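Local coordinates for ABC-type transport system, sugar-family extracellular solute-binding protein (Peptoclostridium difficile 630, PDB 6HNI) that binds tyrosine in the cleft between its two lobes, probably delivering it to an ABC transporter, and is a lipoprotein with adhesive properties, at residues A[24-29]-A[271-276]; A[107-112]-A[267-272]. The protein carries 1 engineered substitution. One frame throughout, in Å; residues are numbered along the deposited sequence.

Strand 24-30 opens the modelled chain and lies second in the five-stranded parallel sheet of the first lobe; strand 108-113 is fourth. The chain then builds most of the second lobe before returning as helix 258-273, which packs on that same sheet. Contact 1, between 24-29 and 271-276, closes a loop of more than 240 residues; contact 2, between 107-112 and 267-272, closes a shorter one that lies wholly within it. Both end on the last turns of the returning helix, share Lys-271 and Ile-272, and have centres about 7 Å apart. Together they tie two separate strands of the first lobe to a helix that follows most of the second lobe in the chain.

Contact 1: residues A[24-29]-A[271-276]; sequences KKIGIT and KILNGE
The parallel sheet of the first lobe meets the C-terminal end of helix 258-273 here, with Leu-273 reaching across to Lys-24 and Ile-26 of the first strand. The two methyls of Leu-273 divide the work. CD2 lies against the aliphatic base of Lys-24, 4.1 Å from its CB and equally near its CG, while CD1 comes 4.2 Å from CD1 of Ile-26. The lysine and leucine side chains run past each other in opposite senses; the isoleucine meets the leucine at about a right angle, end methyl to methyl. Ile-26 owes this reach to an extended arm, with CD1 anti to CA (chi2 176°). Lys-24 instead bends at chi2 (-68°) and again at its last torsion, which brings NZ to 3.3 Å from the carbonyl O of Leu-273, at the end of the helix. That lysine is partly exposed, whereas Ile-26 is buried and also packs on Ile-59 of the adjacent strand. Just beyond Leu-273 the helix stops in a Schellman motif: Gly-275, with positive phi (111°), donates its N-H to Ile-272 O, N to O 3.0 Å, and Glu-276 N binds Lys-271 O at 2.9 Å. A helix end laid over a parallel beta-sheet in this way belongs to the alpha/beta lobe architecture of periplasmic-binding-protein folds.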
loop_
_atom_site.group_PDB
_atom_site.type_symbol
_atom_site.label_atom_id
_atom_site.label_comp_id
_atom_site.label_asym_id
_atom_site.label_seq_id
_atom_site.Cartn_x
_atom_site.Cartn_y
_atom_site.Cartn_z
ATOM N N LYS A 24 26.193 -11.430 2.350
ATOM C CA LYS A 24 24.886 -11.580 2.964
ATOM C C LYS A 24 23.862 -11.771 1.848
ATOM O O LYS A 24 23.889 -11.063 0.837
ATOM C CB LYS A 24 24.557 -10.336 3.834
ATOM C CG LYS A 24 25.448 -10.129 5.092
ATOM C CD LYS A 24 25.178 -11.215 6.107
ATOM C CE LYS A 24 26.193 -11.309 7.206
ATOM N NZ LYS A 24 26.050 -10.285 8.233
ATOM N N LYS A 25 22.997 -12.763 2.049
ATOM C CA LYS A 25 21.962 -13.108 1.055
ATOM C C LYS A 25 20.591 -12.614 1.529
ATOM O O LYS A 25 20.133 -12.959 2.607
ATOM C CB LYS A 25 21.953 -14.621 0.803
ATOM C CG LYS A 25 23.354 -15.082 0.342
ATOM C CD LYS A 25 23.576 -16.559 0.101
ATOM C CE LYS A 25 25.064 -16.813 -0.208
ATOM N NZ LYS A 25 25.936 -16.618 0.989
ATOM N N ILE A 26 20.055 -11.726 0.717
ATOM C CA ILE A 26 18.792 -11.060 1.021
ATOM C C ILE A 26 17.780 -11.573 0.003
ATOM O O ILE A 26 18.003 -11.559 -1.169
ATOM C CB ILE A 26 18.915 -9.526 0.913
ATOM C CG1 ILE A 26 20.016 -8.983 1.858
ATOM C CG2 ILE A 26 17.539 -8.881 1.101
ATOM C CD1 ILE A 26 20.209 -7.499 1.673
ATOM N N GLY A 27 16.628 -11.991 0.517
ATOM C CA GLY A 27 15.462 -12.305 -0.346
ATOM C C GLY A 27 14.452 -11.178 -0.285
ATOM O O GLY A 27 14.117 -10.740 0.823
ATOM N N ILE A 28 14.021 -10.715 -1.472
ATOM C CA ILE A 28 12.948 -9.711 -1.522
ATOM C C ILE A 28 11.721 -10.425 -2.121
ATOM O O ILE A 28 11.812 -10.995 -3.168
ATOM C CB ILE A 28 13.305 -8.524 -2.402
ATOM C CG1 ILE A 28 14.611 -7.817 -1.932
ATOM C CG2 ILE A 28 12.121 -7.549 -2.446
ATOM C CD1 ILE A 28 14.967 -6.558 -2.674
ATOM N N THR A 29 10.656 -10.373 -1.338
ATOM C CA THR A 29 9.355 -10.997 -1.774
ATOM C C THR A 29 8.344 -9.874 -1.911
ATOM O O THR A 29 7.989 -9.208 -0.959
ATOM C CB THR A 29 8.948 -12.117 -0.816
ATOM O OG1 THR A 29 7.616 -12.592 -1.235
ATOM C CG2 THR A 29 8.832 -11.751 0.616
ATOM N N LYS A 271 20.993 -1.961 9.833
ATOM C CA LYS A 271 21.102 -2.272 11.257
ATOM C C LYS A 271 21.071 -3.748 11.575
ATOM O O LYS A 271 21.885 -4.280 12.365
ATOM C CB LYS A 271 20.105 -1.510 12.110
ATOM C CG LYS A 271 20.179 -0.005 11.992
ATOM C CD LYS A 271 19.108 0.646 12.841
ATOM C CE LYS A 271 19.209 2.135 12.793
ATOM N NZ LYS A 271 18.069 2.740 13.514
ATOM N N ILE A 272 20.112 -4.466 10.973
ATOM C CA ILE A 272 19.998 -5.899 11.167
ATOM C C ILE A 272 21.227 -6.653 10.625
ATOM O O ILE A 272 21.784 -7.515 11.317
ATOM C CB ILE A 272 18.669 -6.437 10.529
ATOM C CG1 ILE A 272 17.460 -5.738 11.165
ATOM C CG2 ILE A 272 18.613 -7.941 10.659
ATOM C CD1 ILE A 272 17.373 -5.719 12.672
ATOM N N LEU A 273 21.687 -6.280 9.430
ATOM C CA LEU A 273 22.876 -6.891 8.845
ATOM C C LEU A 273 24.129 -6.664 9.709
ATOM O O LEU A 273 24.987 -7.535 9.773
ATOM C CB LEU A 273 23.084 -6.402 7.410
ATOM C CG LEU A 273 21.985 -6.814 6.405
ATOM C CD1 LEU A 273 22.225 -6.136 5.080
ATOM C CD2 LEU A 273 21.912 -8.332 6.252
ATOM N N ASN A 274 24.149 -5.544 10.416
ATOM C CA ASN A 274 25.247 -5.185 11.333
ATOM C C ASN A 274 25.045 -5.722 12.767
ATOM O O ASN A 274 25.874 -5.460 13.628
ATOM C CB ASN A 274 25.413 -3.651 11.350
ATOM C CG ASN A 274 26.069 -3.108 10.090
ATOM O OD1 ASN A 274 26.839 -3.807 9.407
ATOM N ND2 ASN A 274 25.829 -1.839 9.806
ATOM N N GLY A 275 23.989 -6.512 13.002
ATOM C CA GLY A 275 23.852 -7.213 14.292
ATOM C C GLY A 275 22.743 -6.763 15.238
ATOM O O GLY A 275 22.608 -7.327 16.333
ATOM N N GLU A 276 21.954 -5.752 14.878
ATOM C CA GLU A 276 20.918 -5.276 15.806
ATOM C C GLU A 276 19.758 -6.268 15.844
ATOM O O GLU A 276 19.546 -6.991 14.884
ATOM C CB GLU A 276 20.475 -3.872 15.436
ATOM C CG GLU A 276 21.643 -2.889 15.550
ATOM C CD GLU A 276 21.243 -1.429 15.574
ATOM O OE1 GLU A 276 20.051 -1.115 15.851
ATOM O OE2 GLU A 276 22.159 -0.597 15.313
#

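Contact 2: residues A[107-112]-A[267-272]. With TYR (tyrosine), chain B.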
loop_
_atom_site.group_PDB
_atom_site.type_symbol
_atom_site.label_atom_id
_atom_site.label_comp_id
_atom_site.label_asym_id
_atom_site.label_seq_id
_atom_site.Cartn_x
_atom_site.Cartn_y
_atom_site.Cartn_z
ATOM N N PRO A 107 15.380 -12.934 10.132
ATOM C CA PRO A 107 14.758 -11.639 10.293
ATOM C C PRO A 107 13.999 -11.244 9.036
ATOM O O PRO A 107 14.494 -11.404 7.919
ATOM C CB PRO A 107 15.928 -10.673 10.570
ATOM C CG PRO A 107 17.082 -11.410 10.101
ATOM C CD PRO A 107 16.886 -12.836 10.271
ATOM N N ILE A 108 12.791 -10.703 9.271
ATOM C CA ILE A 108 11.935 -10.225 8.212
ATOM C C ILE A 108 11.731 -8.737 8.404
ATOM O O ILE A 108 11.296 -8.318 9.479
ATOM C CB ILE A 108 10.594 -10.957 8.234
ATOM C CG1 ILE A 108 10.766 -12.471 8.025
ATOM C CG2 ILE A 108 9.673 -10.317 7.199
ATOM C CD1 ILE A 108 9.496 -13.248 8.454
ATOM N N LEU A 109 12.044 -7.958 7.386
ATOM C CA LEU A 109 11.733 -6.536 7.386
ATOM C C LEU A 109 10.579 -6.366 6.408
ATOM O O LEU A 109 10.670 -6.760 5.276
ATOM C CB LEU A 109 12.926 -5.678 6.960
ATOM C CG LEU A 109 13.979 -5.511 8.089
ATOM C CD1 LEU A 109 15.073 -4.735 7.469
ATOM C CD2 LEU A 109 13.444 -4.753 9.279
ATOM N N ILE A 110 9.555 -5.691 6.900
ATOM C CA ILE A 110 8.330 -5.445 6.089
ATOM C C ILE A 110 8.301 -4.009 5.654
ATOM O O ILE A 110 8.868 -3.095 6.270
ATOM C CB ILE A 110 7.061 -5.793 6.928
ATOM C CG1 ILE A 110 6.812 -4.826 8.036
ATOM C CG2 ILE A 110 7.146 -7.222 7.383
ATOM C CD1 ILE A 110 5.630 -5.088 8.966
ATOM N N THR A 111 7.509 -3.749 4.603
ATOM C CA THR A 111 7.109 -2.417 4.243
ATOM C C THR A 111 5.711 -2.550 3.554
ATOM O O THR A 111 5.305 -3.682 3.175
ATOM C CB THR A 111 8.033 -1.706 3.276
ATOM O OG1 THR A 111 7.697 -0.293 3.195
ATOM C CG2 THR A 111 8.108 -2.326 1.910
ATOM N N ALA A 112 5.053 -1.403 3.446
ATOM C CA ALA A 112 3.687 -1.354 2.763
ATOM C C ALA A 112 2.758 -2.302 3.455
ATOM O O ALA A 112 1.914 -2.900 2.749
ATOM C CB ALA A 112 3.833 -1.658 1.312
ATOM N N GLU A 267 17.402 1.324 5.632
ATOM C CA GLU A 267 18.246 1.738 6.777
ATOM C C GLU A 267 18.082 0.782 7.932
ATOM O O GLU A 267 19.053 0.428 8.615
ATOM C CB GLU A 267 17.940 3.139 7.237
ATOM C CG GLU A 267 18.216 4.215 6.237
ATOM C CD GLU A 267 18.071 5.611 6.828
ATOM O OE1 GLU A 267 17.088 5.850 7.559
ATOM O OE2 GLU A 267 18.943 6.483 6.554
ATOM N N MET A 268 16.865 0.244 8.176
ATOM C CA MET A 268 16.666 -0.720 9.216
ATOM C C MET A 268 17.322 -2.043 8.862
ATOM O O MET A 268 17.905 -2.717 9.726
ATOM C CB MET A 268 15.136 -0.937 9.405
ATOM C CG MET A 268 14.454 0.312 9.886
ATOM S SD MET A 268 12.646 0.311 9.930
ATOM C CE MET A 268 12.433 -0.609 11.418
ATOM N N ALA A 269 17.351 -2.395 7.577
ATOM C CA ALA A 269 18.121 -3.564 7.107
ATOM C C ALA A 269 19.585 -3.470 7.433
ATOM O O ALA A 269 20.204 -4.476 7.797
ATOM C CB ALA A 269 17.976 -3.810 5.607
ATOM N N VAL A 270 20.140 -2.291 7.194
ATOM C CA VAL A 270 21.583 -2.066 7.477
ATOM C C VAL A 270 21.838 -2.436 8.938
ATOM O O VAL A 270 22.833 -3.156 9.264
ATOM C CB VAL A 270 21.922 -0.587 7.180
ATOM C CG1 VAL A 270 23.291 -0.230 7.736
ATOM C CG2 VAL A 270 21.949 -0.334 5.675
ATOM N N LYS A 271 20.993 -1.961 9.833
ATOM C CA LYS A 271 21.102 -2.272 11.257
ATOM C C LYS A 271 21.071 -3.748 11.575
ATOM O O LYS A 271 21.885 -4.280 12.365
ATOM C CB LYS A 271 20.105 -1.510 12.110
ATOM C CG LYS A 271 20.179 -0.005 11.992
ATOM C CD LYS A 271 19.108 0.646 12.841
ATOM C CE LYS A 271 19.209 2.135 12.793
ATOM N NZ LYS A 271 18.069 2.740 13.514
ATOM N N ILE A 272 20.112 -4.466 10.973
ATOM C CA ILE A 272 19.998 -5.899 11.167
ATOM C C ILE A 272 21.227 -6.653 10.625
ATOM O O ILE A 272 21.784 -7.515 11.317
ATOM C CB ILE A 272 18.669 -6.437 10.529
ATOM C CG1 ILE A 272 17.460 -5.738 11.165
ATOM C CG2 ILE A 272 18.613 -7.941 10.659
ATOM C CD1 ILE A 272 17.373 -5.719 12.672
HETATM N N TYR B . -1.181 -1.442 2.418
HETATM C CA TYR B . -1.112 -2.638 1.560
HETATM C C TYR B . -0.816 -3.860 2.415
HETATM O O TYR B . -0.568 -4.918 1.849
HETATM C CB TYR B . -0.194 -2.445 0.336
HETATM C CG TYR B . -0.706 -1.413 -0.613
HETATM C CD1 TYR B . -1.909 -1.659 -1.339
HETATM C CD2 TYR B . -0.128 -0.192 -0.790
HETATM C CE1 TYR B . -2.435 -0.688 -2.150
HETATM C CE2 TYR B . -0.643 0.793 -1.605
HETATM C CZ TYR B . -1.845 0.537 -2.306
HETATM O OH TYR B . -2.384 1.514 -3.120
HETATM O OXT TYR B . -0.923 -3.800 3.623
#
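Residues 107-112 run past the last turns of the helix without any hydrogen bond between the two backbones, the CA atoms coming nearest at Leu-109 and Ala-269, 7.1 Å apart. Leu-109 fills that space with its forked end. CD1 presses on the helix backbone itself, 3.3 Å from both N and CA of Ala-269, a tight fit for the carbon pair, and also lies 3.6 Å from CB of Ala-269. The other branch, CD2, passes beside the base of Met-268, 4.2 Å from its CB. With CD1 anti to CA (chi2 177°), the leucine extends one methyl straight toward the helix. One turn further along the helix, Ile-272 turns its CG2 methyl to CB and CG of Pro-107, at 3.8 Å from CB; the two side chains run antiparallel as they pass. The side-chain pairs are all apolar, and Leu-109, Met-268 and Ala-269 are buried. At the far end of the segment the backbone swings round at Ala-112, a residue of the tyrosine pocket, whose carbonyl O lies 2.9 Å from the ligand's C atom. Strand 108-113 sits between strands 87-91 and 132-136; Leu-87 of the former touches both Leu-109 and Ala-269, and Phe-44 of helix 35-50 packs against Ala-269, joining the two helices on the sheet.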